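Local coordinates for thrombospondin related anonymous protein (Plasmodium falciparum, PDB 4F1J) that probably serves in cell adhesion of the malaria parasite as a membrane-anchored adhesin, here represented by its magnesium-loaded von Willebrand factor A domain, at residues C4-L10 with N45-L49; L10-C16 with L49-S55; V30-M34 with I79-L83; I37-N43 with K70-L76; I146-G150 with V187-F191. All blocks are in the same frame, centred on the assembly; numbering follows the deposited sequence.

Contact 1: residues C4-L10 with N45-L49; sequences CNDEVDL and NAIHL
In the Rossmann-like von Willebrand factor A fold, strands 8-15 and 47-54 are the two parallel strands of a beta-alpha-beta crossover through helix 22-38, and Val8 to Leu10 meet Ile47 to Leu49 where the pair begins. The short strand axes approach to 4.8 Å and are inclined at 21°. Two backbone bonds fix the register, one on each side of the Asp9-His48 pair: His48 N gives to Val8 O at 2.9 Å, and Leu10 N gives to His48 O at 2.9 Å. Ile47 meets both the strand and the loop before it. Its CG1, beside the backbone N, lies near Cys4 O, and the further turn at chi2 (-70°) leaves CD1 against Asp6 O and 3.5 Å from Val8 CB, a tight approach of two side chains pointing the same way, while Ile47 CG2 stands 4.0 Å from Leu10 CB. Helix 184-200 adds to this apolar face through Met192 and Val199, and Cys4 is joined to the same helix by its disulfide with Cys196. Asp9 and His48 run side by side on the other face, carboxylate and imidazole planes 46° apart. Their polar ends are held separately: Asp9 makes a salt bridge with Arg111 and a hydrogen bond with Gln116, and His48 NE2 bonds to Glu44 O. Asp9 OD1 lies 3.6 Å from His48 CB.

Contact 2: residues L10-C16 with L49-S55; sequences LYLLMDC and LYANIFS. With EDO (1,2-ethanediol), chain J.
Parallel pairing in the centre of the von Willebrand factor A sheet is carried by six backbone hydrogen bonds that link Leu10 to Cys16 with Tyr50 to Phe54. Tyr50 N, Asn52 N and Phe54 N give to Leu10 O, Leu12 O and Met14 O; in return Leu12 N, Met14 N and Cys16 N give to Tyr50 O, Asn52 O and Phe54 O. Asp15 O accepts from both hydroxyls of an ethanediol, probably from the crystallisation liquor, with O2 at 2.6 Å. In the Asp15 carboxylate, OD1 bonds to Ser17 OG and OD2 to Thr122 OG1 and Asp123 N, consistent with a second-shell role behind the magnesium of a metal-ion-dependent adhesion site (MIDAS), whose DxSxS pattern Asp15, Ser17 and Ser19 fit. Asn52 ND2 gives to Tyr50 OH at 3.0 Å, whereas buried Asn52 OD1 has no polar partner in the model. Tyr11 OH bonds to Gln116. With chi1 at 72°, the Phe54 ring lies against strand 8-15, with Asp15 CA over one face, 3.8 Å from the ring centroid.

Contact 3: residues V30-M34 with I79-L83; sequences VPLAM and IKSLL
Val30 to Met34 form a helical turn of helix 22-38, whereas helix 72-80 runs into a type I beta turn, Lys80 to Leu83; the nearest CA pairs are Met34-Ile79 at 6.6 Å and Val30-Lys80 at 6.7 Å. No hydrogen bond crosses; the contact is made by apolar side chains. Val30 is directed at the turn and meets it with all three side-chain carbons. Its CG2 rests 3.9 Å from Leu82 CB, and its CB lies 3.9 Å from Leu83 CD2, while CG1 adjoins the backbone at Ile79 O. A turn further along helix 22-38, Ala33 and Met34 share the CG2 methyl of Ile79, set opposite the backbone N by a chi1 of -66° for CG1. That methyl stands 3.8 Å from Ala33 CB and 3.6 Å from Met34 CG, the methionine and isoleucine chains sliding past each other in opposite directions. Leu82 O is taken by Trp25 NE1 and Thr85 OG1, and Leu83 O by Arg22, which ties the turn to the start of helix 22-38 as well. Ile79 and Leu82 also rest on Ile61 of the edge strand 58-62, while Leu32, on another side of helix 22-38, packs against helix 184-200 and strand 145-151.

Contact 4: residues I37-N43 with K70-L76; sequences IQQLNLN and KNKEKAL
Polar bonds from Lys72 join the start of helix 72-80 to the chain leaving helix 22-38. In the conformer given, one of two deposited, the side chain bends at chi3 (83°), and NZ can bond to Gln38 O at 3.0 Å, from above the carbonyl plane, and to Glu2 in a salt bridge, with Leu40 O a weaker third partner. A water links the segments again, donating to Leu42 O and accepting from Lys72 N at 3.0 Å. Within segment 70-76, Asn71 is the N-cap: its OD1 receives Lys74 N at 2.9 Å in the carbonyl plane. The apolar contacts lie alongside. The Leu42 and Lys72 side chains cross, CG to CG 3.8 Å, and Leu42 CD1 reaches Ala75 CB, while the Ile37 and Leu76 side chains run past each other in opposite directions, with Ile37 CG2 3.8 Å from Leu76 CD2. Ile37 and Leu42 both also rest on Leu49 of strand 47-54, so this contact lies over that strand, between the ends of helices 22-38 and 72-80, with Met192 of helix 184-200 against Leu40.

Contact 5: residues I146-G150 with V187-F191; sequences IAVFG and VIGPF
Strand 146-150 and helical segment 187-191 run nearly antiparallel, at 163°, with their axes 10.5 Å apart, the helix lying against one face of the sheet in the alpha/beta sandwich of the von Willebrand factor A domain. No hydrogen bond crosses, and Phe149 and Phe191 carry much of the contact. Both rings leave the backbone opposite N, and they meet edge-to-face: the edge of Phe149 is directed at the face of Phe191, with centroids 5.4 Å apart and planes at 63°. Between the two rings the closest atoms are Phe149 CD2 and Phe191 CD2, at 3.7 Å. Phe149 CB adds a CH-pi contact to the same aromatic partner, lying over the ring of Phe191. A further CH-pi contact turns the roles round, as Ile188 CD1 sits over one face of Phe149, 4.3 Å from its centroid. Val187 CG1 comes to 3.6 Å from Phe149 CE2, so neighbouring residues of the helix hold the phenylalanine from more than one direction. Leu32 of helix 22-38 touches both Phe149 and Ile188, and Leu36 touches Ile188 too, bringing a second helix to this buried cluster. The far end of Phe191 reaches the strand itself: Phe191 CZ lies 3.8 Å from Ala147 CB, and Phe191 CE1 rests 3.5 Å from Val148 O.

How the contacts relate
Contacts 1 and 2 are consecutive halves of one parallel strand pair, 8-15 with 47-54, sharing Leu10 and Leu49, their centres 16 Å apart; the second half runs toward the magnesium site. Contacts 3 and 4 both join helices 22-38 and 72-80, with centres 13 Å apart, and contact 4 lies within the chain span that contact 3 closes. Met14 packs on Ala33, and Leu49 on both Ile37 and Ala75, so these helices rest on the strand pair. Contact 5 comes later in the chain, on the same sheet across strand 115-122, and Leu32 of helix 22-38 reaches Ile188 and Phe149. Helix 22-38 thus connects the strand pair, helix 72-80 and helix 184-200.

Contact 1: residues C4-L10 with N45-L49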
# COMPACT_ATOMS: atom_id res chain seq x y z
N CYS A 4 9.82 4.02 -9.88
CA CYS A 4 10.28 3.07 -8.88
C CYS A 4 11.06 1.98 -9.58
O CYS A 4 10.52 1.15 -10.29
CB CYS A 4 9.09 2.51 -8.10
SG CYS A 4 8.29 3.77 -7.16
N ASN A 5 12.37 2.00 -9.38
CA ASN A 5 13.27 1.11 -10.08
C ASN A 5 14.47 0.80 -9.19
O ASN A 5 15.50 1.47 -9.32
CB ASN A 5 13.73 1.80 -11.37
CG ASN A 5 14.79 1.02 -12.11
OD1 ASN A 5 15.61 1.58 -12.83
ND2 ASN A 5 14.77 -0.29 -11.94
N ASP A 6 14.32 -0.16 -8.27
CA ASP A 6 15.38 -0.61 -7.37
C ASP A 6 15.02 -2.01 -6.84
O ASP A 6 13.95 -2.56 -7.15
CB ASP A 6 15.58 0.36 -6.21
CG ASP A 6 17.01 0.34 -5.65
OD1 ASP A 6 17.75 -0.65 -5.85
OD2 ASP A 6 17.41 1.36 -5.03
N GLU A 7 15.94 -2.60 -6.07
CA GLU A 7 15.72 -3.88 -5.41
C GLU A 7 14.84 -3.62 -4.16
O GLU A 7 15.33 -3.27 -3.10
CB GLU A 7 17.04 -4.55 -4.99
CG GLU A 7 16.85 -6.03 -4.66
CD GLU A 7 18.12 -6.78 -4.23
OE1 GLU A 7 19.23 -6.19 -4.27
OE2 GLU A 7 17.99 -7.96 -3.84
N VAL A 8 13.53 -3.80 -4.33
CA VAL A 8 12.54 -3.48 -3.30
C VAL A 8 11.44 -4.55 -3.30
O VAL A 8 10.92 -4.90 -4.37
CB VAL A 8 11.83 -2.12 -3.56
CG1 VAL A 8 10.84 -1.78 -2.41
CG2 VAL A 8 12.82 -0.94 -3.74
N ASP A 9 11.13 -5.09 -2.13
CA ASP A 9 9.94 -5.91 -1.91
C ASP A 9 8.88 -4.89 -1.49
O ASP A 9 9.04 -4.21 -0.46
CB ASP A 9 10.15 -7.00 -0.86
CG ASP A 9 11.15 -8.06 -1.29
OD1 ASP A 9 11.26 -8.31 -2.52
OD2 ASP A 9 11.75 -8.69 -0.40
N LEU A 10 7.83 -4.76 -2.30
CA LEU A 10 6.84 -3.69 -2.10
C LEU A 10 5.51 -4.35 -1.76
O LEU A 10 4.99 -5.13 -2.54
CB LEU A 10 6.73 -2.79 -3.34
CG LEU A 10 5.96 -1.48 -3.21
CD1 LEU A 10 6.29 -0.51 -4.35
CD2 LEU A 10 4.42 -1.75 -3.16
N ASN A 45 15.13 -8.70 -10.81
CA ASN A 45 16.26 -7.94 -10.23
C ASN A 45 15.90 -6.52 -9.75
O ASN A 45 16.77 -5.68 -9.44
CB ASN A 45 17.44 -7.89 -11.22
CG ASN A 45 18.40 -9.07 -11.05
OD1 ASN A 45 18.81 -9.40 -9.92
ND2 ASN A 45 18.76 -9.72 -12.16
N ALA A 46 14.61 -6.25 -9.69
CA ALA A 46 14.14 -4.94 -9.30
C ALA A 46 13.00 -5.14 -8.31
O ALA A 46 13.17 -5.78 -7.28
CB ALA A 46 13.71 -4.14 -10.53
N ILE A 47 11.85 -4.56 -8.60
CA ILE A 47 10.73 -4.60 -7.65
C ILE A 47 10.01 -5.95 -7.71
O ILE A 47 9.74 -6.50 -8.79
CB ILE A 47 9.69 -3.46 -7.93
CG1 ILE A 47 10.35 -2.08 -8.05
CG2 ILE A 47 8.57 -3.49 -6.86
CD1 ILE A 47 10.88 -1.55 -6.83
N HIS A 48 9.70 -6.49 -6.53
CA HIS A 48 8.81 -7.62 -6.41
C HIS A 48 7.61 -7.13 -5.59
O HIS A 48 7.77 -6.68 -4.45
CB HIS A 48 9.43 -8.79 -5.64
CG HIS A 48 10.58 -9.46 -6.33
ND1 HIS A 48 11.02 -10.72 -5.96
CD2 HIS A 48 11.41 -9.05 -7.32
CE1 HIS A 48 12.05 -11.07 -6.72
NE2 HIS A 48 12.32 -10.07 -7.54
N LEU A 49 6.42 -7.27 -6.18
CA LEU A 49 5.17 -6.86 -5.57
C LEU A 49 4.50 -7.94 -4.76
O LEU A 49 4.43 -9.10 -5.17
CB LEU A 49 4.19 -6.41 -6.67
CG LEU A 49 2.83 -5.88 -6.23
CD1 LEU A 49 2.97 -4.54 -5.53
CD2 LEU A 49 1.95 -5.81 -7.50

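Contact 2: residues L10-C16 with L49-S55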
# COMPACT_ATOMS: atom_id res chain seq x y z
N LEU A 10 7.83 -4.76 -2.30
CA LEU A 10 6.84 -3.69 -2.10
C LEU A 10 5.51 -4.35 -1.76
O LEU A 10 4.99 -5.13 -2.54
CB LEU A 10 6.73 -2.79 -3.34
CG LEU A 10 5.96 -1.48 -3.21
CD1 LEU A 10 6.29 -0.51 -4.35
CD2 LEU A 10 4.42 -1.75 -3.16
N TYR A 11 5.02 -4.06 -0.56
CA TYR A 11 3.82 -4.64 -0.01
C TYR A 11 2.69 -3.62 -0.11
O TYR A 11 2.55 -2.68 0.72
CB TYR A 11 3.99 -5.07 1.46
CG TYR A 11 5.16 -5.98 1.72
CD1 TYR A 11 6.44 -5.47 1.89
CD2 TYR A 11 5.01 -7.33 1.75
CE1 TYR A 11 7.53 -6.31 2.09
CE2 TYR A 11 6.07 -8.18 1.97
CZ TYR A 11 7.33 -7.67 2.15
OH TYR A 11 8.40 -8.55 2.33
N LEU A 12 1.88 -3.82 -1.14
CA LEU A 12 0.70 -2.99 -1.37
C LEU A 12 -0.48 -3.47 -0.50
O LEU A 12 -0.95 -4.61 -0.65
CB LEU A 12 0.33 -3.01 -2.87
CG LEU A 12 -0.93 -2.23 -3.25
CD1 LEU A 12 -0.80 -0.74 -2.92
CD2 LEU A 12 -1.23 -2.48 -4.77
N LEU A 13 -0.97 -2.61 0.41
CA LEU A 13 -2.07 -2.96 1.30
C LEU A 13 -3.23 -2.05 0.92
O LEU A 13 -3.17 -0.84 1.13
CB LEU A 13 -1.71 -2.75 2.79
CG LEU A 13 -0.36 -3.25 3.29
CD1 LEU A 13 -0.28 -3.22 4.81
CD2 LEU A 13 0.06 -4.61 2.78
N MET A 14 -4.27 -2.65 0.34
CA MET A 14 -5.35 -1.88 -0.28
C MET A 14 -6.63 -2.00 0.55
O MET A 14 -7.23 -3.06 0.61
CB MET A 14 -5.56 -2.37 -1.71
CG MET A 14 -6.62 -1.63 -2.46
SD MET A 14 -6.70 -2.25 -4.15
CE MET A 14 -7.81 -1.05 -4.91
N ASP A 15 -7.00 -0.91 1.21
CA ASP A 15 -8.22 -0.78 1.99
C ASP A 15 -9.40 -1.07 1.06
O ASP A 15 -9.49 -0.48 -0.03
CB ASP A 15 -8.24 0.64 2.52
CG ASP A 15 -9.49 1.02 3.32
OD1 ASP A 15 -10.60 0.50 3.09
OD2 ASP A 15 -9.31 1.96 4.12
N CYS A 16 -10.28 -1.99 1.46
CA CYS A 16 -11.49 -2.32 0.65
C CYS A 16 -12.78 -2.16 1.47
O CYS A 16 -13.80 -2.79 1.20
CB CYS A 16 -11.38 -3.73 0.04
SG CYS A 16 -11.27 -5.07 1.23
N LEU A 49 6.42 -7.27 -6.18
CA LEU A 49 5.17 -6.86 -5.57
C LEU A 49 4.50 -7.94 -4.76
O LEU A 49 4.43 -9.10 -5.17
CB LEU A 49 4.19 -6.41 -6.67
CG LEU A 49 2.83 -5.88 -6.23
CD1 LEU A 49 2.97 -4.54 -5.53
CD2 LEU A 49 1.95 -5.81 -7.50
N TYR A 50 3.95 -7.52 -3.62
CA TYR A 50 2.98 -8.30 -2.84
C TYR A 50 1.75 -7.41 -2.76
O TYR A 50 1.86 -6.19 -2.72
CB TYR A 50 3.50 -8.55 -1.44
CG TYR A 50 2.43 -8.94 -0.41
CD1 TYR A 50 1.71 -7.95 0.30
CD2 TYR A 50 2.13 -10.28 -0.18
CE1 TYR A 50 0.77 -8.33 1.26
CE2 TYR A 50 1.15 -10.65 0.75
CZ TYR A 50 0.48 -9.66 1.46
OH TYR A 50 -0.48 -10.05 2.40
N ALA A 51 0.58 -8.01 -2.74
CA ALA A 51 -0.65 -7.22 -2.58
C ALA A 51 -1.63 -7.94 -1.72
O ALA A 51 -1.84 -9.15 -1.86
CB ALA A 51 -1.29 -6.86 -3.95
N ASN A 52 -2.23 -7.20 -0.80
CA ASN A 52 -3.43 -7.67 -0.12
C ASN A 52 -4.51 -6.62 -0.13
O ASN A 52 -4.24 -5.45 -0.42
CB ASN A 52 -3.19 -8.25 1.30
CG ASN A 52 -2.83 -7.23 2.38
OD1 ASN A 52 -3.32 -6.10 2.40
ND2 ASN A 52 -1.99 -7.66 3.32
N ILE A 53 -5.74 -7.07 0.10
CA ILE A 53 -6.84 -6.15 0.40
C ILE A 53 -7.16 -6.31 1.87
O ILE A 53 -6.93 -7.40 2.45
CB ILE A 53 -8.06 -6.39 -0.47
CG1 ILE A 53 -8.51 -7.85 -0.38
CG2 ILE A 53 -7.74 -6.02 -1.94
CD1 ILE A 53 -9.81 -8.16 -1.15
N PHE A 54 -7.70 -5.28 2.50
CA PHE A 54 -8.08 -5.40 3.90
C PHE A 54 -9.30 -4.55 4.21
O PHE A 54 -9.44 -3.40 3.79
CB PHE A 54 -6.90 -5.06 4.84
CG PHE A 54 -6.55 -3.61 4.87
CD1 PHE A 54 -5.64 -3.08 3.97
CD2 PHE A 54 -7.10 -2.75 5.81
CE1 PHE A 54 -5.31 -1.75 3.99
CE2 PHE A 54 -6.77 -1.39 5.80
CZ PHE A 54 -5.89 -0.90 4.88
N SER A 55 -10.23 -5.18 4.93
CA SER A 55 -11.34 -4.45 5.51
C SER A 55 -11.61 -5.15 6.85
O SER A 55 -11.02 -4.76 7.85
CB SER A 55 -12.54 -4.38 4.55
OG SER A 55 -13.06 -5.64 4.20
C1 EDO J . -8.85 3.33 -0.47
O1 EDO J . -9.63 2.69 0.55
C2 EDO J . -8.90 2.50 -1.75
O2 EDO J . -8.30 1.23 -1.60

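Contact 3: residues V30-M34 with I79-L83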
# COMPACT_ATOMS: atom_id res chain seq x y z
N VAL A 30 -9.73 0.72 -7.96
CA VAL A 30 -9.10 -0.30 -8.80
C VAL A 30 -8.16 0.34 -9.85
O VAL A 30 -7.01 -0.06 -9.96
CB VAL A 30 -10.13 -1.33 -9.38
CG1 VAL A 30 -9.52 -2.16 -10.50
CG2 VAL A 30 -10.63 -2.25 -8.23
N PRO A 31 -8.65 1.33 -10.62
CA PRO A 31 -7.74 2.07 -11.51
C PRO A 31 -6.53 2.72 -10.83
O PRO A 31 -5.47 2.83 -11.46
CB PRO A 31 -8.65 3.12 -12.14
CG PRO A 31 -10.01 2.50 -12.12
CD PRO A 31 -10.06 1.73 -10.82
N LEU A 32 -6.68 3.15 -9.58
CA LEU A 32 -5.56 3.74 -8.84
C LEU A 32 -4.48 2.70 -8.55
O LEU A 32 -3.29 2.98 -8.73
CB LEU A 32 -6.04 4.32 -7.53
CG LEU A 32 -4.99 4.79 -6.53
CD1 LEU A 32 -4.15 5.90 -7.13
CD2 LEU A 32 -5.70 5.26 -5.23
N ALA A 33 -4.89 1.53 -8.07
CA ALA A 33 -3.97 0.41 -7.81
C ALA A 33 -3.27 0.02 -9.12
O ALA A 33 -2.08 -0.26 -9.15
CB ALA A 33 -4.72 -0.78 -7.22
N MET A 34 -4.02 0.01 -10.22
CA MET A 34 -3.42 -0.26 -11.53
C MET A 34 -2.33 0.75 -11.94
O MET A 34 -1.22 0.34 -12.36
CB MET A 34 -4.52 -0.39 -12.60
CG MET A 34 -5.32 -1.64 -12.38
SD MET A 34 -6.68 -1.86 -13.54
CE MET A 34 -5.78 -2.49 -14.95
N ILE A 79 -5.28 -7.32 -10.33
CA ILE A 79 -5.89 -6.13 -9.76
C ILE A 79 -7.23 -5.88 -10.44
O ILE A 79 -8.22 -5.60 -9.76
CB ILE A 79 -4.97 -4.90 -9.86
CG1 ILE A 79 -3.72 -5.09 -8.99
CG2 ILE A 79 -5.76 -3.64 -9.46
CD1 ILE A 79 -4.02 -5.48 -7.52
N LYS A 80 -7.28 -6.03 -11.76
CA LYS A 80 -8.53 -5.83 -12.50
C LYS A 80 -9.61 -6.82 -12.06
O LYS A 80 -10.81 -6.49 -12.04
CB LYS A 80 -8.30 -5.92 -14.01
CG LYS A 80 -9.49 -5.38 -14.81
CD LYS A 80 -9.59 -5.95 -16.23
CE LYS A 80 -11.03 -5.78 -16.80
NZ LYS A 80 -11.50 -4.34 -16.83
N SER A 81 -9.19 -8.01 -11.67
CA SER A 81 -10.11 -9.04 -11.17
C SER A 81 -10.83 -8.62 -9.89
O SER A 81 -11.81 -9.28 -9.51
CB SER A 81 -9.40 -10.38 -10.96
OG SER A 81 -8.74 -10.47 -9.71
N LEU A 82 -10.38 -7.55 -9.23
CA LEU A 82 -11.04 -7.08 -8.01
C LEU A 82 -12.40 -6.46 -8.31
O LEU A 82 -13.19 -6.23 -7.40
CB LEU A 82 -10.16 -6.05 -7.27
CG LEU A 82 -8.87 -6.61 -6.67
CD1 LEU A 82 -8.00 -5.45 -6.15
CD2 LEU A 82 -9.14 -7.61 -5.58
N LEU A 83 -12.65 -6.17 -9.58
CA LEU A 83 -13.94 -5.63 -10.02
C LEU A 83 -15.02 -6.67 -9.92
O LEU A 83 -16.12 -6.38 -9.46
CB LEU A 83 -13.83 -5.14 -11.47
CG LEU A 83 -12.87 -3.97 -11.72
CD1 LEU A 83 -12.69 -3.75 -13.23
CD2 LEU A 83 -13.34 -2.70 -11.05

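Contact 4: residues I37-N43 with K70-L76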
# COMPACT_ATOMS: atom_id res chain seq x y z
N ILE A 37 0.85 0.37 -9.84
CA ILE A 37 1.65 -0.74 -10.36
C ILE A 37 2.38 -0.34 -11.63
O ILE A 37 3.54 -0.73 -11.84
CB ILE A 37 0.80 -2.00 -10.52
CG1 ILE A 37 0.48 -2.54 -9.12
CG2 ILE A 37 1.48 -3.05 -11.44
CD1 ILE A 37 -0.64 -3.54 -9.05
N GLN A 38 1.76 0.50 -12.44
CA GLN A 38 2.46 1.04 -13.62
C GLN A 38 3.69 1.91 -13.30
O GLN A 38 4.51 2.14 -14.18
CB GLN A 38 1.50 1.81 -14.50
CG GLN A 38 0.52 0.91 -15.16
CD GLN A 38 -0.50 1.65 -15.97
OE1 GLN A 38 -0.99 2.70 -15.55
NE2 GLN A 38 -0.83 1.11 -17.14
N GLN A 39 3.82 2.38 -12.05
CA GLN A 39 4.97 3.15 -11.64
C GLN A 39 6.16 2.28 -11.25
O GLN A 39 7.18 2.82 -10.90
CB GLN A 39 4.64 4.04 -10.43
CG GLN A 39 3.39 4.94 -10.60
CD GLN A 39 3.39 5.71 -11.90
OE1 GLN A 39 4.34 6.46 -12.19
NE2 GLN A 39 2.34 5.54 -12.69
N LEU A 40 5.99 0.97 -11.25
CA LEU A 40 6.99 0.04 -10.72
C LEU A 40 7.66 -0.75 -11.83
O LEU A 40 6.97 -1.33 -12.68
CB LEU A 40 6.32 -0.98 -9.80
CG LEU A 40 5.37 -0.44 -8.73
CD1 LEU A 40 4.73 -1.61 -7.98
CD2 LEU A 40 6.10 0.48 -7.80
N ASN A 41 8.99 -0.84 -11.75
CA ASN A 41 9.69 -1.81 -12.57
C ASN A 41 9.67 -3.19 -11.92
O ASN A 41 10.59 -3.57 -11.19
CB ASN A 41 11.13 -1.37 -12.86
CG ASN A 41 11.84 -2.36 -13.74
OD1 ASN A 41 11.18 -3.14 -14.43
ND2 ASN A 41 13.18 -2.39 -13.67
N LEU A 42 8.59 -3.93 -12.16
CA LEU A 42 8.48 -5.29 -11.65
C LEU A 42 9.45 -6.17 -12.45
O LEU A 42 9.40 -6.19 -13.68
CB LEU A 42 7.06 -5.84 -11.74
CG LEU A 42 6.02 -5.09 -10.89
CD1 LEU A 42 4.71 -5.86 -10.87
CD2 LEU A 42 6.48 -4.80 -9.42
N ASN A 43 10.33 -6.87 -11.75
CA ASN A 43 11.40 -7.64 -12.40
C ASN A 43 12.11 -8.47 -11.36
O ASN A 43 12.33 -8.00 -10.23
CB ASN A 43 12.44 -6.72 -13.06
CG ASN A 43 13.46 -7.49 -13.91
OD1 ASN A 43 14.48 -8.03 -13.40
ND2 ASN A 43 13.21 -7.51 -15.22
N LYS A 70 6.45 -10.22 -10.17
CA LYS A 70 7.59 -9.80 -10.97
C LYS A 70 7.22 -9.40 -12.43
O LYS A 70 8.10 -9.10 -13.24
CB LYS A 70 8.60 -10.96 -10.97
CG LYS A 70 9.23 -11.20 -9.59
CD LYS A 70 10.09 -12.47 -9.54
CE LYS A 70 9.33 -13.71 -9.84
NZ LYS A 70 10.07 -14.92 -9.39
N ASN A 71 5.92 -9.37 -12.73
CA ASN A 71 5.44 -9.09 -14.09
C ASN A 71 4.23 -8.18 -14.05
O ASN A 71 3.18 -8.55 -13.52
CB ASN A 71 5.10 -10.39 -14.80
CG ASN A 71 4.67 -10.17 -16.23
OD1 ASN A 71 3.53 -9.84 -16.49
ND2 ASN A 71 5.60 -10.30 -17.18
N LYS A 72 4.39 -6.99 -14.63
CA LYS A 72 3.36 -5.96 -14.56
C LYS A 72 2.05 -6.40 -15.19
O LYS A 72 1.01 -6.20 -14.63
CB LYS A 72 3.85 -4.66 -15.19
CG LYS A 72 5.00 -4.02 -14.42
CD LYS A 72 5.60 -2.84 -15.17
CE LYS A 72 4.80 -1.58 -14.94
NZ LYS A 72 5.55 -0.38 -15.36
N GLU A 73 2.12 -7.00 -16.38
CA GLU A 73 0.88 -7.46 -17.04
C GLU A 73 0.10 -8.48 -16.21
O GLU A 73 -1.12 -8.40 -16.11
CB GLU A 73 1.20 -8.03 -18.42
CG GLU A 73 1.69 -6.95 -19.40
N LYS A 74 0.80 -9.43 -15.59
CA LYS A 74 0.16 -10.42 -14.75
C LYS A 74 -0.43 -9.79 -13.47
O LYS A 74 -1.52 -10.16 -13.04
CB LYS A 74 1.10 -11.58 -14.45
CG LYS A 74 1.39 -12.44 -15.70
CD LYS A 74 2.43 -13.51 -15.46
CE LYS A 74 2.54 -14.46 -16.66
NZ LYS A 74 3.13 -15.77 -16.25
N ALA A 75 0.29 -8.84 -12.88
CA ALA A 75 -0.18 -8.15 -11.68
C ALA A 75 -1.45 -7.36 -11.99
O ALA A 75 -2.41 -7.37 -11.22
CB ALA A 75 0.91 -7.24 -11.13
N LEU A 76 -1.47 -6.72 -13.15
CA LEU A 76 -2.61 -5.88 -13.54
C LEU A 76 -3.89 -6.69 -13.80
O LEU A 76 -4.98 -6.21 -13.48
CB LEU A 76 -2.26 -5.01 -14.76
CG LEU A 76 -1.25 -3.89 -14.50
CD1 LEU A 76 -0.82 -3.15 -15.79
CD2 LEU A 76 -1.78 -2.91 -13.46
O HOH W 1 7.12 -6.38 -15.70

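Contact 5: residues I146-G150 with V187-F191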
# COMPACT_ATOMS: atom_id res chain seq x y z
N ILE A 146 7.28 2.71 5.52
CA ILE A 146 5.83 2.70 5.32
C ILE A 146 5.40 3.99 4.66
O ILE A 146 5.78 5.07 5.11
CB ILE A 146 5.07 2.51 6.65
CG1 ILE A 146 5.54 1.20 7.37
CG2 ILE A 146 3.53 2.53 6.40
CD1 ILE A 146 4.93 1.00 8.79
N ALA A 147 4.62 3.89 3.58
CA ALA A 147 4.04 5.04 2.89
C ALA A 147 2.53 4.92 2.91
O ALA A 147 2.01 3.82 2.88
CB ALA A 147 4.57 5.13 1.45
N VAL A 148 1.84 6.05 2.93
CA VAL A 148 0.39 6.07 2.94
C VAL A 148 -0.17 7.07 1.92
O VAL A 148 0.23 8.24 1.86
CB VAL A 148 -0.19 6.43 4.33
CG1 VAL A 148 -1.72 6.57 4.25
CG2 VAL A 148 0.19 5.37 5.39
N PHE A 149 -1.13 6.60 1.15
CA PHE A 149 -1.88 7.43 0.19
C PHE A 149 -3.31 7.47 0.70
O PHE A 149 -4.03 6.47 0.63
CB PHE A 149 -1.79 6.81 -1.20
CG PHE A 149 -2.39 7.65 -2.32
CD1 PHE A 149 -3.74 7.54 -2.63
CD2 PHE A 149 -1.60 8.51 -3.07
CE1 PHE A 149 -4.31 8.27 -3.66
CE2 PHE A 149 -2.17 9.26 -4.11
CZ PHE A 149 -3.50 9.13 -4.41
N GLY A 150 -3.72 8.62 1.23
CA GLY A 150 -5.05 8.79 1.82
C GLY A 150 -6.03 9.34 0.82
O GLY A 150 -5.69 10.18 -0.01
N VAL A 187 -2.43 12.16 -8.55
CA VAL A 187 -1.59 12.32 -7.36
C VAL A 187 -0.65 11.12 -7.20
O VAL A 187 0.44 11.26 -6.65
CB VAL A 187 -2.45 12.54 -6.08
CG1 VAL A 187 -1.54 12.77 -4.84
CG2 VAL A 187 -3.40 13.74 -6.26
N ILE A 188 -1.02 9.97 -7.76
CA ILE A 188 -0.31 8.71 -7.49
C ILE A 188 1.10 8.68 -8.09
O ILE A 188 2.03 8.19 -7.46
CB ILE A 188 -1.14 7.47 -7.96
CG1 ILE A 188 -0.54 6.15 -7.43
CG2 ILE A 188 -1.26 7.42 -9.48
CD1 ILE A 188 -0.48 6.02 -5.93
N GLY A 189 1.28 9.25 -9.28
CA GLY A 189 2.61 9.30 -9.90
C GLY A 189 3.64 10.08 -9.09
O GLY A 189 4.66 9.52 -8.70
N PRO A 190 3.37 11.38 -8.81
CA PRO A 190 4.23 12.16 -7.94
C PRO A 190 4.47 11.52 -6.57
O PRO A 190 5.58 11.55 -6.05
CB PRO A 190 3.46 13.47 -7.81
CG PRO A 190 2.73 13.59 -9.11
CD PRO A 190 2.27 12.20 -9.37
N PHE A 191 3.43 10.91 -6.00
CA PHE A 191 3.58 10.20 -4.73
C PHE A 191 4.60 9.05 -4.84
O PHE A 191 5.53 8.96 -4.03
CB PHE A 191 2.20 9.70 -4.25
CG PHE A 191 2.25 8.74 -3.08
CD1 PHE A 191 2.57 9.18 -1.79
CD2 PHE A 191 1.95 7.41 -3.27
CE1 PHE A 191 2.59 8.28 -0.71
CE2 PHE A 191 1.98 6.51 -2.19
CZ PHE A 191 2.29 6.96 -0.92